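Local coordinates for protein BauA (Acinetobacter baumannii, PDB 6HCP) that serves as the outer-membrane receptor for ferric preacinetobactin, a TonB-dependent transporter through which the bacterium takes up iron, at residues P278-V283 against K316-S321; L336-F341 against P404-T409; D342-S347 against N373-D378; Y379-I384 against T409-F414. All coordinates share one frame; numbering follows the deposited sequence.

Contact 1. Residues P278-V283 against K316-S321. With EDO (1,2-ethanediol), chain D.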
loop_
_atom_site.group_PDB
_atom_site.type_symbol
_atom_site.label_atom_id
_atom_site.label_comp_id
_atom_site.label_asym_id
_atom_site.label_seq_id
_atom_site.Cartn_x
_atom_site.Cartn_y
_atom_site.Cartn_z
ATOM N N PRO A 278 2.329 -2.016 -27.330
ATOM C CA PRO A 278 3.722 -2.453 -27.426
ATOM C C PRO A 278 4.663 -1.699 -26.478
ATOM O O PRO A 278 4.666 -0.474 -26.434
ATOM C CB PRO A 278 4.085 -2.195 -28.897
ATOM C CG PRO A 278 2.766 -2.264 -29.638
ATOM C CD PRO A 278 1.717 -1.803 -28.651
ATOM N N ASP A 279 5.525 -2.455 -25.771
ATOM C CA ASP A 279 6.509 -1.877 -24.875
ATOM C C ASP A 279 7.466 -0.989 -25.672
ATOM O O ASP A 279 7.896 0.036 -25.160
ATOM C CB ASP A 279 7.246 -2.934 -24.023
ATOM C CG ASP A 279 7.720 -4.183 -24.753
ATOM O OD1 ASP A 279 7.949 -4.092 -25.982
ATOM O OD2 ASP A 279 7.881 -5.245 -24.083
ATOM N N TRP A 280 7.677 -1.307 -26.952
ATOM C CA TRP A 280 8.588 -0.522 -27.797
ATOM C C TRP A 280 7.897 0.703 -28.421
ATOM O O TRP A 280 8.570 1.527 -29.036
ATOM C CB TRP A 280 9.217 -1.401 -28.877
ATOM C CG TRP A 280 8.259 -2.193 -29.708
ATOM C CD1 TRP A 280 8.062 -3.546 -29.655
ATOM C CD2 TRP A 280 7.430 -1.712 -30.787
ATOM N NE1 TRP A 280 7.148 -3.926 -30.598
ATOM C CE2 TRP A 280 6.765 -2.829 -31.325
ATOM C CE3 TRP A 280 7.230 -0.460 -31.383
ATOM C CZ2 TRP A 280 5.874 -2.727 -32.388
ATOM C CZ3 TRP A 280 6.338 -0.357 -32.421
ATOM C CH2 TRP A 280 5.683 -1.475 -32.932
ATOM N N GLY A 281 6.570 0.802 -28.288
ATOM C CA GLY A 281 5.811 1.899 -28.940
ATOM C C GLY A 281 6.162 3.241 -28.330
ATOM O O GLY A 281 6.437 3.328 -27.126
ATOM N N SER A 282 6.207 4.298 -29.147
ATOM C CA SER A 282 6.542 5.593 -28.608
ATOM C C SER A 282 5.816 6.701 -29.371
ATOM O O SER A 282 5.443 6.557 -30.560
ATOM C CB SER A 282 8.024 5.834 -28.572
ATOM O OG SER A 282 8.551 5.873 -29.870
ATOM N N VAL A 283 5.662 7.817 -28.671
ATOM C CA VAL A 283 5.104 9.019 -29.234
ATOM C C VAL A 283 6.016 10.162 -28.820
ATOM O O VAL A 283 6.527 10.202 -27.684
ATOM C CB VAL A 283 3.653 9.260 -28.769
ATOM C CG1 VAL A 283 3.586 9.572 -27.280
ATOM C CG2 VAL A 283 2.992 10.385 -29.580
ATOM N N LYS A 316 5.123 12.531 -33.893
ATOM C CA LYS A 316 5.561 11.244 -34.398
ATOM C C LYS A 316 5.059 10.124 -33.482
ATOM O O LYS A 316 5.134 10.234 -32.268
ATOM C CB LYS A 316 7.093 11.203 -34.454
ATOM C CG LYS A 316 7.741 12.177 -35.435
ATOM C CD LYS A 316 9.268 12.107 -35.355
ATOM C CE LYS A 316 9.964 12.835 -36.482
ATOM N NZ LYS A 316 9.574 14.256 -36.487
ATOM N N TYR A 317 4.565 9.048 -34.093
ATOM C CA TYR A 317 4.006 7.915 -33.373
ATOM C C TYR A 317 4.413 6.633 -34.089
ATOM O O TYR A 317 4.154 6.461 -35.270
ATOM C CB TYR A 317 2.477 8.001 -33.281
ATOM C CG TYR A 317 1.839 6.832 -32.580
ATOM C CD1 TYR A 317 1.608 5.643 -33.242
ATOM C CD2 TYR A 317 1.352 6.954 -31.291
ATOM C CE1 TYR A 317 0.984 4.574 -32.617
ATOM C CE2 TYR A 317 0.758 5.887 -30.641
ATOM C CZ TYR A 317 0.589 4.684 -31.294
ATOM O OH TYR A 317 -0.046 3.628 -30.682
ATOM N N ASN A 318 4.979 5.702 -33.319
ATOM C CA ASN A 318 5.350 4.375 -33.809
ATOM C C ASN A 318 4.854 3.349 -32.789
ATOM O O ASN A 318 5.307 3.358 -31.657
ATOM C CB ASN A 318 6.869 4.284 -33.950
ATOM C CG ASN A 318 7.376 3.005 -34.579
ATOM O OD1 ASN A 318 6.646 2.328 -35.295
ATOM N ND2 ASN A 318 8.686 2.833 -34.533
ATOM N N GLY A 319 3.898 2.512 -33.171
ATOM C CA GLY A 319 3.292 1.611 -32.211
ATOM C C GLY A 319 2.091 0.891 -32.766
ATOM O O GLY A 319 2.008 0.625 -33.969
ATOM N N ALA A 320 1.180 0.497 -31.877
ATOM C CA ALA A 320 -0.036 -0.154 -32.302
ATOM C C ALA A 320 -0.969 0.898 -32.924
ATOM O O ALA A 320 -1.128 1.994 -32.370
ATOM C CB ALA A 320 -0.683 -0.845 -31.140
ATOM N N SER A 321 -1.715 0.504 -33.954
ATOM C CA SER A 321 -2.850 1.363 -34.378
ATOM C C SER A 321 -4.103 0.981 -33.588
ATOM O O SER A 321 -4.794 1.849 -33.070
ATOM C CB SER A 321 -3.072 1.358 -35.868
ATOM O OG SER A 321 -3.126 0.060 -36.367
HETATM C C1 EDO D . 8.267 8.694 -31.918
HETATM O O1 EDO D . 8.994 8.345 -30.746
HETATM C C2 EDO D . 8.274 7.594 -32.941
HETATM O O2 EDO D . 9.621 7.349 -33.369
#
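The indole of Trp280 overlaps Gly319, its CZ3 lying 3.6 Å from the glycine CA. With CG placed between backbone N and carbonyl carbon (chi1 52°), the ring folds back over Pro278, whose CB sits over the centre of one face. Glycine suits position 319 because a CB would run into the hydroxyl of Tyr317 and lie close to Gly281; the indole NE1 bonds elsewhere, to the carbonyl of Trp402. Pro278 opens a type I turn ending at Gly281, and its rigid ring brings CD to 3.6 Å from CB of Ala320. Beyond the turn the chains pair as antiparallel strands. Ser282 N reaches Asn318 O at 2.8 Å, and Asn318 N answers to Ser282 O almost straight, at 173°. In the next, non-hydrogen-bonded pair, the beta-branched Val283 rests CB against CD2 of Tyr317, 4.1 Å away. Tyr317 then spans the corner of its own strand: its OH donates to Ala320 O at 2.6 Å, in the carbonyl plane on a lone pair, while Arg256 makes a cation-pi contact with it. On the other face, Ser282 OG shares a hydrogen bond with an ethanediol O1. The amide of Asn318 bonds outside the two segments, OD1 accepting from Gln338 and ND2 donating to Pro406 O. The phenol fixes the corner from within and the carboxamide ties the strand end to its surroundings, so directional bonds probably help set where the strand turns.

Contact 2. Residues L336-F341 against P404-T409. With EDO (1,2-ethanediol), chain Q.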
loop_
_atom_site.group_PDB
_atom_site.type_symbol
_atom_site.label_atom_id
_atom_site.label_comp_id
_atom_site.label_asym_id
_atom_site.label_seq_id
_atom_site.Cartn_x
_atom_site.Cartn_y
_atom_site.Cartn_z
ATOM N N LEU A 336 -0.002 -2.876 -36.221
ATOM C CA LEU A 336 0.996 -1.867 -36.005
ATOM C C LEU A 336 0.849 -0.772 -37.068
ATOM O O LEU A 336 0.508 -1.063 -38.196
ATOM C CB LEU A 336 2.377 -2.518 -36.080
ATOM C CG LEU A 336 2.590 -3.708 -35.143
ATOM C CD1 LEU A 336 4.000 -4.258 -35.292
ATOM C CD2 LEU A 336 2.318 -3.309 -33.702
ATOM N N GLY A 337 1.202 0.460 -36.703
ATOM C CA GLY A 337 1.106 1.619 -37.597
ATOM C C GLY A 337 2.082 2.711 -37.216
ATOM O O GLY A 337 2.668 2.702 -36.127
ATOM N N GLN A 338 2.334 3.617 -38.162
ATOM C CA GLN A 338 3.191 4.768 -37.948
ATOM C C GLN A 338 2.478 6.008 -38.492
ATOM O O GLN A 338 1.841 5.958 -39.546
ATOM C CB GLN A 338 4.543 4.575 -38.635
ATOM C CG GLN A 338 5.309 3.361 -38.128
ATOM C CD GLN A 338 6.677 3.216 -38.764
ATOM O OE1 GLN A 338 7.029 3.918 -39.715
ATOM N NE2 GLN A 338 7.530 2.440 -38.113
ATOM N N LEU A 339 2.618 7.115 -37.767
ATOM C CA LEU A 339 2.039 8.387 -38.167
ATOM C C LEU A 339 3.006 9.498 -37.791
ATOM O O LEU A 339 3.619 9.477 -36.729
ATOM C CB LEU A 339 0.688 8.570 -37.464
ATOM C CG LEU A 339 0.011 9.932 -37.667
ATOM C CD1 LEU A 339 -0.304 10.178 -39.135
ATOM C CD2 LEU A 339 -1.263 10.021 -36.839
ATOM N N ALA A 340 3.151 10.476 -38.682
ATOM C CA ALA A 340 3.831 11.706 -38.335
ATOM C C ALA A 340 3.097 12.842 -39.027
ATOM O O ALA A 340 2.511 12.632 -40.103
ATOM C CB ALA A 340 5.297 11.690 -38.716
ATOM N N PHE A 341 3.044 13.989 -38.353
ATOM C CA PHE A 341 2.562 15.187 -39.025
ATOM C C PHE A 341 3.306 16.400 -38.474
ATOM O O PHE A 341 3.797 16.425 -37.338
ATOM C CB PHE A 341 1.033 15.280 -38.950
ATOM C CG PHE A 341 0.456 15.471 -37.566
ATOM C CD1 PHE A 341 0.426 16.718 -36.965
ATOM C CD2 PHE A 341 -0.062 14.388 -36.877
ATOM C CE1 PHE A 341 -0.095 16.882 -35.684
ATOM C CE2 PHE A 341 -0.605 14.551 -35.613
ATOM C CZ PHE A 341 -0.617 15.790 -35.018
ATOM N N PRO A 404 9.931 -7.226 -32.671
ATOM C CA PRO A 404 10.894 -6.151 -32.875
ATOM C C PRO A 404 10.211 -4.799 -33.165
ATOM O O PRO A 404 9.050 -4.750 -33.588
ATOM C CB PRO A 404 11.721 -6.646 -34.068
ATOM C CG PRO A 404 10.821 -7.617 -34.809
ATOM C CD PRO A 404 9.798 -8.134 -33.819
ATOM N N LYS A 405 10.919 -3.722 -32.827
ATOM C CA LYS A 405 10.505 -2.381 -33.089
ATOM C C LYS A 405 10.764 -2.041 -34.552
ATOM O O LYS A 405 11.906 -2.016 -34.982
ATOM C CB LYS A 405 11.297 -1.432 -32.200
ATOM C CG LYS A 405 10.912 0.034 -32.314
ATOM C CD LYS A 405 11.961 0.933 -31.714
ATOM C CE LYS A 405 11.384 2.168 -31.067
ATOM N NZ LYS A 405 12.349 2.792 -30.131
ATOM N N PRO A 406 9.738 -1.679 -35.346
ATOM C CA PRO A 406 9.976 -1.287 -36.732
ATOM C C PRO A 406 10.722 0.047 -36.777
ATOM O O PRO A 406 10.536 0.917 -35.924
ATOM C CB PRO A 406 8.586 -1.199 -37.378
ATOM C CG PRO A 406 7.590 -1.225 -36.227
ATOM C CD PRO A 406 8.311 -1.754 -35.005
ATOM N N GLU A 407 11.614 0.181 -37.758
ATOM C CA GLU A 407 12.248 1.435 -38.023
ATOM C C GLU A 407 11.165 2.459 -38.402
ATOM O O GLU A 407 10.175 2.106 -39.025
ATOM C CB GLU A 407 13.258 1.270 -39.159
ATOM C CG GLU A 407 14.435 2.208 -39.030
ATOM C CD GLU A 407 15.247 2.317 -40.306
ATOM O OE1 GLU A 407 15.317 1.307 -41.037
ATOM O OE2 GLU A 407 15.720 3.433 -40.612
ATOM N N PHE A 408 11.429 3.731 -38.118
ATOM C CA PHE A 408 10.438 4.777 -38.315
ATOM C C PHE A 408 10.738 5.526 -39.614
ATOM O O PHE A 408 11.555 6.433 -39.618
ATOM C CB PHE A 408 10.405 5.698 -37.100
ATOM C CG PHE A 408 9.261 6.681 -37.108
ATOM C CD1 PHE A 408 7.962 6.251 -36.884
ATOM C CD2 PHE A 408 9.482 8.025 -37.364
ATOM C CE1 PHE A 408 6.904 7.148 -36.939
ATOM C CE2 PHE A 408 8.420 8.917 -37.435
ATOM C CZ PHE A 408 7.139 8.482 -37.191
ATOM N N THR A 409 9.998 5.194 -40.679
ATOM C CA THR A 409 10.175 5.803 -42.013
ATOM C C THR A 409 8.827 6.017 -42.702
ATOM O O THR A 409 8.623 5.577 -43.831
ATOM C CB THR A 409 11.024 4.889 -42.915
ATOM O OG1 THR A 409 10.340 3.631 -42.984
ATOM C CG2 THR A 409 12.432 4.701 -42.400
HETATM C C1 EDO Q . 9.388 0.090 -41.837
HETATM O O1 EDO Q . 10.442 1.001 -41.542
HETATM C C2 EDO Q . 9.935 -1.106 -42.595
HETATM O O2 EDO Q . 10.329 -2.106 -41.653
#
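Gln338 carries the tight part of this contact, reaching from its strand into the bend of 404-409. Its chain is extended beyond CG, which delivers the carboxamide to the loop backbone. NE2 donates to Glu407 O at 2.8 Å and 171°; the oxygen lies in the amide plane, whereas the donor stands about 45° above the plane of the carbonyl. At the other end of the amide, OE1 accepts a weak bond from Thr409 N, 3.4 Å away. Phe408, its CG anti to the backbone N (chi1 -171°), runs past the glutamine in the opposite direction, CE1 lying 3.9 Å from Gln338 CB. The far end of the ring receives Leu339 O at its edge, in plane, and CZ meets CB of Ala340 at 4.0 Å, where the small methyl lets the phenyl lie close to the strand. The outer side is looser. Glu407 points away from the strand, as a charged residue on the surface can, and an ethanediol O1 donates to Glu407 O at 2.8 Å. That carbonyl is thus gripped by two donors. One buried amide, with a strong bond from NE2 and a weak one to OE1, holds this irregular loop by its backbone.

Contact 3. Residues D342-S347 against N373-D378. With EDO (1,2-ethanediol), chain L; EDO (1,2-ethanediol), chain F.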
loop_
_atom_site.group_PDB
_atom_site.type_symbol
_atom_site.label_atom_id
_atom_site.label_comp_id
_atom_site.label_asym_id
_atom_site.label_seq_id
_atom_site.Cartn_x
_atom_site.Cartn_y
_atom_site.Cartn_z
ATOM N N ASP A 342 3.467 17.387 -39.357
ATOM C CA ASP A 342 4.056 18.668 -39.037
ATOM C C ASP A 342 3.020 19.738 -39.368
ATOM O O ASP A 342 2.439 19.693 -40.461
ATOM C CB ASP A 342 5.319 18.943 -39.867
ATOM C CG ASP A 342 6.435 17.920 -39.677
ATOM O OD1 ASP A 342 6.555 17.385 -38.563
ATOM O OD2 ASP A 342 7.054 17.539 -40.693
ATOM N N VAL A 343 2.799 20.675 -38.455
ATOM C CA VAL A 343 1.809 21.724 -38.705
ATOM C C VAL A 343 2.372 23.079 -38.266
ATOM O O VAL A 343 3.018 23.220 -37.202
ATOM C CB VAL A 343 0.439 21.373 -38.099
ATOM C CG1 VAL A 343 0.538 20.751 -36.735
ATOM C CG2 VAL A 343 -0.553 22.528 -38.097
ATOM N N ASP A 344 2.222 24.058 -39.164
ATOM C CA ASP A 344 2.601 25.446 -38.937
ATOM C C ASP A 344 1.327 26.291 -38.829
ATOM O O ASP A 344 0.494 26.282 -39.743
ATOM C CB ASP A 344 3.471 25.972 -40.083
ATOM C CG ASP A 344 4.868 25.373 -40.129
ATOM O OD1 ASP A 344 5.382 25.002 -39.067
ATOM O OD2 ASP A 344 5.433 25.291 -41.228
ATOM N N LYS A 345 1.205 27.022 -37.717
ATOM C CA LYS A 345 0.004 27.748 -37.364
ATOM C C LYS A 345 0.337 29.239 -37.253
ATOM O O LYS A 345 1.377 29.604 -36.716
ATOM C CB LYS A 345 -0.537 27.239 -36.023
ATOM C CG LYS A 345 -1.104 25.828 -36.024
ATOM C CD LYS A 345 -1.146 25.154 -34.647
ATOM C CE LYS A 345 0.074 24.270 -34.442
ATOM N NZ LYS A 345 0.495 24.192 -33.028
ATOM N N LYS A 346 -0.642 30.078 -37.607
ATOM C CA LYS A 346 -0.611 31.509 -37.340
ATOM C C LYS A 346 -1.999 31.977 -36.923
ATOM O O LYS A 346 -2.996 31.476 -37.430
ATOM C CB LYS A 346 -0.193 32.276 -38.603
ATOM C CG LYS A 346 1.214 31.982 -39.107
ATOM C CD LYS A 346 1.551 32.746 -40.390
ATOM C CE LYS A 346 2.596 32.063 -41.250
ATOM N NZ LYS A 346 3.788 31.679 -40.460
ATOM N N SER A 347 -2.060 32.959 -36.029
ATOM C CA SER A 347 -3.328 33.388 -35.514
ATOM C C SER A 347 -3.257 34.855 -35.086
ATOM O O SER A 347 -2.212 35.386 -34.713
ATOM C CB SER A 347 -3.798 32.496 -34.377
ATOM O OG SER A 347 -2.833 32.477 -33.368
ATOM N N ASN A 373 -4.734 30.333 -39.474
ATOM C CA ASN A 373 -4.349 29.552 -40.640
ATOM C C ASN A 373 -3.344 28.490 -40.196
ATOM O O ASN A 373 -2.455 28.779 -39.404
ATOM C CB ASN A 373 -3.751 30.415 -41.758
ATOM C CG ASN A 373 -3.351 29.601 -42.973
ATOM O OD1 ASN A 373 -4.199 29.178 -43.758
ATOM N ND2 ASN A 373 -2.072 29.284 -43.084
ATOM N N HIS A 374 -3.475 27.284 -40.743
ATOM C CA HIS A 374 -2.401 26.305 -40.615
ATOM C C HIS A 374 -2.163 25.610 -41.949
ATOM O O HIS A 374 -3.058 25.500 -42.785
ATOM C CB HIS A 374 -2.645 25.331 -39.441
ATOM C CG HIS A 374 -3.549 24.177 -39.699
ATOM N ND1 HIS A 374 -4.548 23.839 -38.801
ATOM C CD2 HIS A 374 -3.505 23.178 -40.611
ATOM C CE1 HIS A 374 -5.114 22.709 -39.195
ATOM N NE2 HIS A 374 -4.480 22.274 -40.302
ATOM N N THR A 375 -0.915 25.166 -42.120
ATOM C CA THR A 375 -0.528 24.255 -43.158
ATOM C C THR A 375 0.083 23.024 -42.494
ATOM O O THR A 375 0.756 23.156 -41.478
ATOM C CB THR A 375 0.469 24.908 -44.127
ATOM O OG1 THR A 375 1.657 25.214 -43.399
ATOM C CG2 THR A 375 -0.081 26.172 -44.750
ATOM N N GLN A 376 -0.207 21.855 -43.059
ATOM C CA GLN A 376 0.141 20.585 -42.440
ATOM C C GLN A 376 0.630 19.609 -43.516
ATOM O O GLN A 376 0.128 19.579 -44.628
ATOM C CB GLN A 376 -1.072 20.044 -41.691
ATOM C CG GLN A 376 -0.823 18.741 -40.941
ATOM C CD GLN A 376 -1.920 18.466 -39.938
ATOM O OE1 GLN A 376 -2.402 19.382 -39.272
ATOM N NE2 GLN A 376 -2.369 17.223 -39.890
ATOM N N ASP A 377 1.585 18.766 -43.131
ATOM C CA ASP A 377 1.963 17.580 -43.870
ATOM C C ASP A 377 1.755 16.349 -42.984
ATOM O O ASP A 377 2.211 16.334 -41.846
ATOM C CB ASP A 377 3.430 17.668 -44.287
ATOM C CG ASP A 377 3.695 18.740 -45.337
ATOM O OD1 ASP A 377 2.880 18.855 -46.256
ATOM O OD2 ASP A 377 4.688 19.464 -45.185
ATOM N N ASP A 378 1.111 15.326 -43.548
ATOM C CA ASP A 378 0.910 14.052 -42.916
ATOM C C ASP A 378 1.778 12.987 -43.599
ATOM O O ASP A 378 1.851 12.932 -44.821
ATOM C CB ASP A 378 -0.552 13.620 -43.008
ATOM C CG ASP A 378 -1.433 14.220 -41.930
ATOM O OD1 ASP A 378 -1.570 15.453 -41.896
ATOM O OD2 ASP A 378 -2.037 13.437 -41.204
HETATM C C1 EDO L . 5.224 21.577 -42.670
HETATM O O1 EDO L . 5.803 22.739 -42.072
HETATM C C2 EDO L . 3.734 21.829 -42.807
HETATM O O2 EDO L . 3.487 23.117 -43.383
HETATM C C1 EDO F . -4.397 16.356 -36.345
HETATM O O1 EDO F . -4.453 16.889 -37.664
HETATM C C2 EDO F . -4.540 14.850 -36.428
HETATM O O2 EDO F . -3.868 14.428 -37.603
HETATM O O HOH W 1 6.727 17.971 -43.365
#
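Gln376 crosses Val343 on one face of an antiparallel strand pair. Its CB and then its CG, set anti to the backbone N (chi1 -177°), pass Asp342 O, the latter at 3.4 Å. CD carries the amide past the valine, so that OE1 comes within 3.7 Å of Val343 CB. At the tip, NE2 donates to Asp378 OD1 on its syn side at 2.8 Å and to an ethanediol O1 at 3.1 Å. The neighbouring branch of Val343, CG2, lies over the His374 ring, 4.1 Å from its centroid, a CH-pi contact suited to a compact methyl; ND1 of the histidine bonds Tyr372. Six backbone hydrogen bonds join the strands, and Lys345 on this face reaches Ser311 and Thr313 with NZ. On the other face, Asp342 OD2 and Asp377 OD2 lie 5.4 Å apart. A water donates to both, and His415 holds Asp377 OD1. Placing two like charges so near would probably raise their proton affinity somewhat, which the water and histidine would offset.

Contact 4. Residues Y379-I384 against T409-F414. With EDO (1,2-ethanediol), chain Q.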
loop_
_atom_site.group_PDB
_atom_site.type_symbol
_atom_site.label_atom_id
_atom_site.label_comp_id
_atom_site.label_asym_id
_atom_site.label_seq_id
_atom_site.Cartn_x
_atom_site.Cartn_y
_atom_site.Cartn_z
ATOM N N TYR A 379 2.262 12.048 -42.782
ATOM C CA TYR A 379 3.043 10.895 -43.185
ATOM C C TYR A 379 2.496 9.684 -42.443
ATOM O O TYR A 379 2.040 9.822 -41.304
ATOM C CB TYR A 379 4.506 11.055 -42.775
ATOM C CG TYR A 379 5.190 12.301 -43.246
ATOM C CD1 TYR A 379 4.916 13.527 -42.670
ATOM C CD2 TYR A 379 6.115 12.260 -44.283
ATOM C CE1 TYR A 379 5.527 14.687 -43.110
ATOM C CE2 TYR A 379 6.694 13.419 -44.770
ATOM C CZ TYR A 379 6.417 14.632 -44.172
ATOM O OH TYR A 379 7.029 15.770 -44.609
ATOM N N GLY A 380 2.518 8.510 -43.067
ATOM C CA GLY A 380 2.161 7.334 -42.298
ATOM C C GLY A 380 2.192 6.030 -43.063
ATOM O O GLY A 380 2.213 5.993 -44.285
ATOM N N TYR A 381 2.168 4.942 -42.285
ATOM C CA TYR A 381 1.834 3.605 -42.749
ATOM C C TYR A 381 0.596 3.119 -41.999
ATOM O O TYR A 381 0.610 3.001 -40.759
ATOM C CB TYR A 381 2.938 2.589 -42.432
ATOM C CG TYR A 381 4.212 2.720 -43.219
ATOM C CD1 TYR A 381 4.255 2.424 -44.573
ATOM C CD2 TYR A 381 5.414 2.896 -42.554
ATOM C CE1 TYR A 381 5.455 2.423 -45.269
ATOM C CE2 TYR A 381 6.617 2.909 -43.232
ATOM C CZ TYR A 381 6.638 2.656 -44.588
ATOM O OH TYR A 381 7.848 2.641 -45.204
ATOM N N ARG A 382 -0.400 2.687 -42.761
ATOM C CA ARG A 382 -1.468 1.878 -42.239
ATOM C C ARG A 382 -0.973 0.431 -42.098
ATOM O O ARG A 382 -1.428 -0.300 -41.238
ATOM C CB ARG A 382 -2.692 1.961 -43.161
ATOM C CG ARG A 382 -4.009 1.665 -42.456
ATOM C CD ARG A 382 -5.221 1.633 -43.378
ATOM N NE ARG A 382 -5.068 0.697 -44.489
ATOM C CZ ARG A 382 -5.280 -0.617 -44.420
ATOM N NH1 ARG A 382 -5.745 -1.163 -43.310
ATOM N NH2 ARG A 382 -5.003 -1.384 -45.458
ATOM N N ILE A 383 -0.158 -0.009 -43.058
ATOM C CA ILE A 383 0.482 -1.331 -43.031
ATOM C C ILE A 383 1.986 -1.110 -43.172
ATOM O O ILE A 383 2.433 -0.507 -44.134
ATOM C CB ILE A 383 -0.053 -2.247 -44.153
ATOM C CG1 ILE A 383 -1.574 -2.419 -44.110
ATOM C CG2 ILE A 383 0.652 -3.592 -44.118
ATOM C CD1 ILE A 383 -2.148 -3.068 -45.350
ATOM N N ILE A 384 2.750 -1.464 -42.140
ATOM C CA ILE A 384 4.177 -1.271 -42.146
ATOM C C ILE A 384 4.812 -2.426 -42.920
ATOM O O ILE A 384 4.628 -3.589 -42.553
ATOM C CB ILE A 384 4.728 -1.219 -40.712
ATOM C CG1 ILE A 384 4.042 -0.153 -39.857
ATOM C CG2 ILE A 384 6.229 -1.030 -40.724
ATOM C CD1 ILE A 384 4.473 -0.190 -38.418
ATOM N N THR A 409 9.998 5.194 -40.679
ATOM C CA THR A 409 10.175 5.803 -42.013
ATOM C C THR A 409 8.827 6.017 -42.702
ATOM O O THR A 409 8.623 5.577 -43.831
ATOM C CB THR A 409 11.024 4.889 -42.915
ATOM O OG1 THR A 409 10.340 3.631 -42.984
ATOM C CG2 THR A 409 12.432 4.701 -42.400
ATOM N N PRO A 410 7.814 6.625 -42.051
ATOM C CA PRO A 410 6.496 6.730 -42.680
ATOM C C PRO A 410 6.564 7.623 -43.923
ATOM O O PRO A 410 7.205 8.665 -43.888
ATOM C CB PRO A 410 5.645 7.354 -41.568
ATOM C CG PRO A 410 6.644 8.188 -40.793
ATOM C CD PRO A 410 7.898 7.324 -40.761
ATOM N N PRO A 411 6.041 7.190 -45.088
ATOM C CA PRO A 411 6.074 8.028 -46.289
ATOM C C PRO A 411 5.056 9.182 -46.242
ATOM O O PRO A 411 3.997 9.054 -45.612
ATOM C CB PRO A 411 5.705 7.039 -47.399
ATOM C CG PRO A 411 4.813 6.043 -46.708
ATOM C CD PRO A 411 5.407 5.885 -45.325
ATOM N N PHE A 412 5.338 10.240 -47.008
ATOM C CA PHE A 412 4.452 11.393 -47.155
ATOM C C PHE A 412 3.104 10.959 -47.729
ATOM O O PHE A 412 3.026 10.134 -48.651
ATOM C CB PHE A 412 5.131 12.461 -48.007
ATOM C CG PHE A 412 4.212 13.595 -48.388
ATOM C CD1 PHE A 412 3.840 14.552 -47.452
ATOM C CD2 PHE A 412 3.615 13.627 -49.641
ATOM C CE1 PHE A 412 2.989 15.592 -47.803
ATOM C CE2 PHE A 412 2.756 14.660 -49.985
ATOM C CZ PHE A 412 2.435 15.630 -49.063
ATOM N N LEU A 413 2.016 11.450 -47.119
ATOM C CA LEU A 413 0.673 11.091 -47.541
ATOM C C LEU A 413 0.011 12.287 -48.243
ATOM O O LEU A 413 -0.492 12.145 -49.333
ATOM C CB LEU A 413 -0.158 10.635 -46.342
ATOM C CG LEU A 413 0.298 9.334 -45.670
ATOM C CD1 LEU A 413 -0.580 9.012 -44.466
ATOM C CD2 LEU A 413 0.300 8.174 -46.650
ATOM N N PHE A 414 -0.094 13.430 -47.564
ATOM C CA PHE A 414 -0.837 14.574 -48.147
ATOM C C PHE A 414 -0.521 15.854 -47.376
ATOM O O PHE A 414 -0.081 15.829 -46.219
ATOM C CB PHE A 414 -2.342 14.300 -48.176
ATOM C CG PHE A 414 -2.973 14.046 -46.832
ATOM C CD1 PHE A 414 -3.435 15.101 -46.061
ATOM C CD2 PHE A 414 -3.150 12.757 -46.355
ATOM C CE1 PHE A 414 -4.004 14.875 -44.818
ATOM C CE2 PHE A 414 -3.680 12.535 -45.095
ATOM C CZ PHE A 414 -4.108 13.592 -44.329
HETATM C C1 EDO Q . 9.388 0.090 -41.837
HETATM O O1 EDO Q . 10.442 1.001 -41.542
HETATM C C2 EDO Q . 9.935 -1.106 -42.595
HETATM O O2 EDO Q . 10.329 -2.106 -41.653
#
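Pro411 supplies the main bump: its CD presses on the centre of the Tyr381 ring, 3.5 Å from the centroid and 14° off the normal, a CH-pi contact that a flat, broad ring accepts well. The tyrosine OH reaches on to Thr409 OG1 at 3.5 Å, a weak bond. Gly380 is the hollow beside it. Leu413 brings CD1 to 3.4 Å from Gly380 N, close to the place a CB would take, while Pro410 CB settles 3.6 Å from Gly380 CA. Gly380 N still bonds Pro411 O at 3.0 Å. Further along, Phe412 turns its edge to the face of Tyr379 in a T-shaped pair, planes at 73°, its CB filling in beside CE2 of the tyrosine. Two successive prolines lack N-H groups for ladder pairing, and the short strand segments splay to 112°. Leu413 and Phe414 both pair with Asp378, a classic beta bulge at the place where two neighbouring strands of the TonB-dependent receptor barrel part into loops.

How the contacts relate
Contacts 1 and 3 each join the two strands of a hairpin, whereas contact 2 packs a loop on a strand and contact 4 joins strand ends as they separate. Contact 1 is buried, contact 2 partly so; contacts 3 and 4 lie at the surface. Strand 331-358 serves contacts 2 and 3, and strand 361-381 serves contacts 3 and 4. Contacts 1, 2 and 4 cluster, with contact 2 in the middle: Tyr317 and Gly319 bond to Leu339 and Gly337 on one side, while Tyr379 and Tyr381 bond to Ala340 and Gln338 on the other. Contact 3 relies on regular ladder bonds and acidic side chains, the loop-bearing cluster on glycines, prolines, aromatics and amides.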